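Local coordinates for 3-HSA hydroxylase, oxygenase (Rhodococcus sp., PDB 2RFQ), which catalyses the FMNH2-dependent ortho-hydroxylation of the steroid catabolite 3-HSA to the catechol 3,4-DHSA, as the oxygenase component of a two-component monooxygenase, at residues Tyr229-Trp233 / Gly234-Pro238; Phe316-Arg319 / Leu320-Arg323. All coordinates share one frame; numbering follows the deposited sequence.

Contact 1 (Tyr229-Trp233 / Gly234-Pro238); sequences YKMPW and GTIHP
The carbonyl O of Pro232 takes two backbone N-H groups, from Thr235 and Ile236. This is the first turn of helix 233-266, with Pro232 at the N-cap position. The bond from Ile236 N to Pro232 O is 3.0 Å long, nearly straight and in the carbonyl plane. Thr235 N comes to the same oxygen from above that plane, with a more bent N-H angle of 137°. The next bond along the helix runs from His237 N to Trp233 O, at 2.9 Å.

Trp233 and His237 lie alongside each other and point the same way. In Trp233 the CG points opposite the backbone N (chi1 -175°), and His237 CG does the same, which brings both side chains out on one side of the helix. His237 CB sits over the six-membered ring of Trp233, 3.4 Å from its centroid, a CH-pi contact. The two rings are almost parallel but slid apart, so they barely overlap. Tyr120, an FMN-binding residue by similarity, meets both rings edge-to-face. With an alanine here in place of Trp233, the His237 side chain would probably lose the indole face it packs against and be freer to turn.

On another side of the turn, Thr235 OG1 is hydrogen-bonded to Glu304 of helix 277-309. Thr235 also lies side by side with Pro232, whose CG is 3.8 Å from Thr235 OG1. The selenomethionine Met231 crosses Ile236 at about a right angle. Met231 CB rests 3.6 Å from Ile236 CG1, and the chain beyond it bends at chi2 and chi3 so that Met231 CE comes back to 4.0 Å from Ile236 CD1.

Contact 2 (Phe316-Arg319 / Leu320-Arg323); sequences FELR and LRAR
Phe316 meets Leu320 one turn further along the helix. Leu320 CD1 approaches the ring obliquely and lies 3.6 Å from Phe316 CD2. Leu320 CG adds an off-centre CH-pi contact. The same two residues are joined by Leu320 N donating to Phe316 O at 2.9 Å. Ile389 and the C-terminal Val394 also touch Phe316.

Glu317 carries the main polar contact, a salt bridge to Arg321. Its CG sits between the backbone N and the carbonyl carbon (chi1 71°), and a bend at chi2 curls the carboxylate back beside Arg321. The grip is side-on and two-pronged. Arg321 NE binds Glu317 OE2 and Arg321 NH2 binds Glu317 OE1, both at 2.8 Å. Both oxygens are met on their syn sides and lie almost in the guanidinium plane. The carboxylate plane is turned 23° from that plane. Two bonds hold the guanidinium against rotation.

This is an i to i+4 salt bridge on the opening turns of helix 316-344, part of the C-terminal helical domain of the acyl-CoA dehydrogenase fold.

Leu318 crosses Arg321. Its CD1 methyl lies over one face of the guanidinium, 3.5 Å from Arg321 NH2, while Glu317 takes the edge. Leu318 O accepts Ala322 N at 2.8 Å.

Arg319 turns its guanidinium the other way. Phe316 CD1 lies over the centre of one face of this group, and Arg319 NH2 forms a salt bridge with the terminal carboxylate of Val394. Arg319 O accepts the N-H of Arg323, with Arg323 N at 3.1 Å.

Overall arrangement
Contact 1 opens helix 233-266 and contact 2 opens helix 316-344, two helices packed together in the C-terminal helical part of the chain. The contact centres are about 11 Å apart. The two touch by packing: Thr235 OG1 lies 3.4 Å from Ala322 CB, and Pro232 CG lies 3.8 Å from Arg319 CG. Glu304 of helix 277-309 touches both contacts. Contact 1 is the nearer to the FMN site inferred by similarity: the side chains of Trp233 and Tyr120, and those of His237 and His368, are each about 4 Å apart. Contact 2 is more distant from it, with the Arg323 side chain about 8 Å from that of Ala369.

Contact 1 (Tyr229-Trp233 / Gly234-Pro238)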
loop_
_atom_site.group_PDB
_atom_site.type_symbol
_atom_site.label_atom_id
_atom_site.label_comp_id
_atom_site.label_asym_id
_atom_site.label_seq_id
_atom_site.Cartn_x
_atom_site.Cartn_y
_atom_site.Cartn_z
ATOM N N TYR A 229 0.841 -24.092 -30.371
ATOM C CA TYR A 229 2.011 -24.866 -29.899
ATOM C C TYR A 229 3.336 -24.116 -30.077
ATOM O O TYR A 229 4.381 -24.606 -29.633
ATOM C CB TYR A 229 2.058 -26.287 -30.508
ATOM C CG TYR A 229 0.782 -27.023 -30.232
ATOM C CD1 TYR A 229 0.385 -27.283 -28.908
ATOM C CD2 TYR A 229 -0.077 -27.397 -31.267
ATOM C CE1 TYR A 229 -0.839 -27.886 -28.611
ATOM C CE2 TYR A 229 -1.279 -28.024 -30.996
ATOM C CZ TYR A 229 -1.656 -28.277 -29.673
ATOM O OH TYR A 229 -2.853 -28.875 -29.388
ATOM N N LYS A 230 3.290 -22.927 -30.690
ATOM C CA LYS A 230 4.489 -22.094 -30.844
ATOM C C LYS A 230 4.545 -21.024 -29.738
ATOM O O LYS A 230 5.462 -20.189 -29.711
ATOM C CB LYS A 230 4.532 -21.470 -32.236
ATOM C CG LYS A 230 4.666 -22.547 -33.294
ATOM C CD LYS A 230 4.732 -21.974 -34.695
ATOM C CE LYS A 230 5.073 -23.097 -35.687
ATOM N NZ LYS A 230 3.925 -24.031 -35.936
HETATM N N MSE A 231 3.547 -21.040 -28.851
HETATM C CA MSE A 231 3.547 -20.099 -27.721
HETATM C C MSE A 231 4.719 -20.391 -26.779
HETATM O O MSE A 231 5.053 -21.545 -26.579
HETATM C CB MSE A 231 2.236 -20.191 -26.932
HETATM C CG MSE A 231 1.034 -19.727 -27.727
HETATM SE SE MSE A 231 0.863 -17.766 -27.672
HETATM C CE MSE A 231 0.363 -17.575 -25.766
ATOM N N PRO A 232 5.326 -19.337 -26.197
ATOM C CA PRO A 232 6.450 -19.536 -25.288
ATOM C C PRO A 232 6.034 -20.159 -23.961
ATOM O O PRO A 232 5.039 -19.732 -23.373
ATOM C CB PRO A 232 7.010 -18.106 -25.092
ATOM C CG PRO A 232 5.858 -17.211 -25.311
ATOM C CD PRO A 232 5.024 -17.908 -26.401
ATOM N N TRP A 233 6.787 -21.173 -23.515
ATOM C CA TRP A 233 6.553 -21.789 -22.204
ATOM C C TRP A 233 6.543 -20.755 -21.080
ATOM O O TRP A 233 5.766 -20.898 -20.121
ATOM C CB TRP A 233 7.638 -22.839 -21.929
ATOM C CG TRP A 233 7.465 -23.650 -20.651
ATOM C CD1 TRP A 233 8.336 -23.694 -19.603
ATOM C CD2 TRP A 233 6.400 -24.571 -20.324
ATOM N NE1 TRP A 233 7.879 -24.561 -18.639
ATOM C CE2 TRP A 233 6.701 -25.119 -19.053
ATOM C CE3 TRP A 233 5.232 -24.980 -20.970
ATOM C CZ2 TRP A 233 5.882 -26.063 -18.423
ATOM C CZ3 TRP A 233 4.390 -25.914 -20.328
ATOM C CH2 TRP A 233 4.731 -26.448 -19.068
ATOM N N GLY A 234 7.406 -19.742 -21.185
ATOM C CA GLY A 234 7.512 -18.713 -20.144
ATOM C C GLY A 234 6.235 -17.903 -19.950
ATOM O O GLY A 234 6.050 -17.263 -18.909
ATOM N N THR A 235 5.383 -17.865 -20.990
ATOM C CA THR A 235 4.020 -17.363 -20.835
ATOM C C THR A 235 2.988 -18.456 -20.482
ATOM O O THR A 235 2.171 -18.288 -19.582
ATOM C CB THR A 235 3.567 -16.594 -22.095
ATOM O OG1 THR A 235 4.389 -15.430 -22.240
ATOM C CG2 THR A 235 2.103 -16.145 -21.963
ATOM N N ILE A 236 3.016 -19.558 -21.216
ATOM C CA ILE A 236 1.994 -20.604 -21.062
ATOM C C ILE A 236 1.925 -21.192 -19.658
ATOM O O ILE A 236 0.819 -21.337 -19.081
ATOM C CB ILE A 236 2.272 -21.727 -22.100
ATOM C CG1 ILE A 236 1.986 -21.178 -23.518
ATOM C CG2 ILE A 236 1.480 -23.017 -21.772
ATOM C CD1 ILE A 236 0.456 -21.053 -23.867
ATOM N N HIS A 237 3.082 -21.573 -19.115
ATOM C CA HIS A 237 3.048 -22.277 -17.813
ATOM C C HIS A 237 2.751 -21.289 -16.681
ATOM O O HIS A 237 1.803 -21.504 -15.912
ATOM C CB HIS A 237 4.308 -23.104 -17.609
ATOM C CG HIS A 237 4.413 -23.728 -16.253
ATOM N ND1 HIS A 237 3.422 -24.528 -15.721
ATOM C CD2 HIS A 237 5.386 -23.653 -15.315
ATOM C CE1 HIS A 237 3.787 -24.926 -14.512
ATOM N NE2 HIS A 237 4.971 -24.404 -14.243
ATOM N N PRO A 238 3.512 -20.181 -16.593
ATOM C CA PRO A 238 3.133 -19.246 -15.517
ATOM C C PRO A 238 1.682 -18.713 -15.597
ATOM O O PRO A 238 1.036 -18.514 -14.560
ATOM C CB PRO A 238 4.165 -18.115 -15.650
ATOM C CG PRO A 238 5.381 -18.829 -16.214
ATOM C CD PRO A 238 4.747 -19.745 -17.269
#

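Contact 2 (Phe316-Arg319 / Leu320-Arg323)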
loop_
_atom_site.group_PDB
_atom_site.type_symbol
_atom_site.label_atom_id
_atom_site.label_comp_id
_atom_site.label_asym_id
_atom_site.label_seq_id
_atom_site.Cartn_x
_atom_site.Cartn_y
_atom_site.Cartn_z
ATOM N N PHE A 316 10.765 -10.709 -27.768
ATOM C CA PHE A 316 11.190 -10.853 -26.399
ATOM C C PHE A 316 10.579 -9.809 -25.472
ATOM O O PHE A 316 10.214 -10.150 -24.329
ATOM C CB PHE A 316 12.711 -10.841 -26.311
ATOM C CG PHE A 316 13.236 -11.407 -25.027
ATOM C CD1 PHE A 316 13.009 -12.746 -24.693
ATOM C CD2 PHE A 316 13.945 -10.601 -24.137
ATOM C CE1 PHE A 316 13.488 -13.271 -23.494
ATOM C CE2 PHE A 316 14.434 -11.121 -22.950
ATOM C CZ PHE A 316 14.200 -12.456 -22.624
ATOM N N GLU A 317 10.434 -8.561 -25.948
ATOM C CA GLU A 317 9.848 -7.510 -25.108
ATOM C C GLU A 317 8.446 -7.892 -24.646
ATOM O O GLU A 317 8.070 -7.607 -23.497
ATOM C CB GLU A 317 9.862 -6.117 -25.773
ATOM C CG GLU A 317 8.890 -5.904 -26.959
ATOM C CD GLU A 317 7.427 -5.502 -26.581
ATOM O OE1 GLU A 317 6.536 -5.779 -27.425
ATOM O OE2 GLU A 317 7.156 -4.911 -25.494
ATOM N N LEU A 318 7.674 -8.555 -25.523
ATOM C CA LEU A 318 6.334 -8.996 -25.144
ATOM C C LEU A 318 6.371 -10.138 -24.119
ATOM O O LEU A 318 5.579 -10.150 -23.169
ATOM C CB LEU A 318 5.544 -9.391 -26.397
ATOM C CG LEU A 318 4.138 -9.958 -26.203
ATOM C CD1 LEU A 318 3.248 -9.089 -25.322
ATOM C CD2 LEU A 318 3.483 -10.197 -27.589
ATOM N N ARG A 319 7.291 -11.080 -24.310
ATOM C CA ARG A 319 7.459 -12.165 -23.340
ATOM C C ARG A 319 7.809 -11.585 -21.966
ATOM O O ARG A 319 7.337 -12.085 -20.943
ATOM C CB ARG A 319 8.534 -13.147 -23.815
ATOM C CG ARG A 319 7.993 -14.065 -24.924
ATOM C CD ARG A 319 9.113 -14.730 -25.688
ATOM N NE ARG A 319 9.930 -15.576 -24.836
ATOM C CZ ARG A 319 11.085 -16.131 -25.208
ATOM N NH1 ARG A 319 11.567 -15.936 -26.444
ATOM N NH2 ARG A 319 11.772 -16.894 -24.347
ATOM N N LEU A 320 8.614 -10.514 -21.955
ATOM C CA LEU A 320 8.956 -9.852 -20.684
ATOM C C LEU A 320 7.746 -9.168 -20.055
ATOM O O LEU A 320 7.505 -9.286 -18.829
ATOM C CB LEU A 320 10.084 -8.819 -20.887
ATOM C CG LEU A 320 11.454 -9.431 -21.186
ATOM C CD1 LEU A 320 12.417 -8.348 -21.717
ATOM C CD2 LEU A 320 12.044 -10.106 -19.953
ATOM N N ARG A 321 6.965 -8.457 -20.884
ATOM C CA ARG A 321 5.726 -7.835 -20.379
ATOM C C ARG A 321 4.750 -8.885 -19.831
ATOM O O ARG A 321 4.082 -8.656 -18.812
ATOM C CB ARG A 321 5.015 -6.984 -21.447
ATOM C CG ARG A 321 5.701 -5.646 -21.638
ATOM C CD ARG A 321 4.860 -4.708 -22.482
ATOM N NE ARG A 321 4.931 -5.078 -23.884
ATOM C CZ ARG A 321 3.926 -5.501 -24.631
ATOM N NH1 ARG A 321 2.697 -5.622 -24.123
ATOM N NH2 ARG A 321 4.157 -5.784 -25.914
ATOM N N ALA A 322 4.670 -10.025 -20.512
ATOM C CA ALA A 322 3.791 -11.108 -20.100
ATOM C C ALA A 322 4.146 -11.565 -18.697
ATOM O O ALA A 322 3.290 -11.651 -17.833
ATOM C CB ALA A 322 3.846 -12.272 -21.106
ATOM N N ARG A 323 5.438 -11.825 -18.464
ATOM C CA ARG A 323 5.869 -12.239 -17.120
ATOM C C ARG A 323 5.615 -11.171 -16.047
ATOM O O ARG A 323 5.134 -11.474 -14.946
ATOM C CB ARG A 323 7.328 -12.667 -17.158
ATOM C CG ARG A 323 7.499 -14.090 -17.686
ATOM C CD ARG A 323 7.145 -15.097 -16.592
ATOM N NE ARG A 323 8.220 -15.150 -15.574
ATOM C CZ ARG A 323 8.034 -15.391 -14.275
ATOM N NH1 ARG A 323 6.804 -15.592 -13.771
ATOM N NH2 ARG A 323 9.100 -15.447 -13.482
#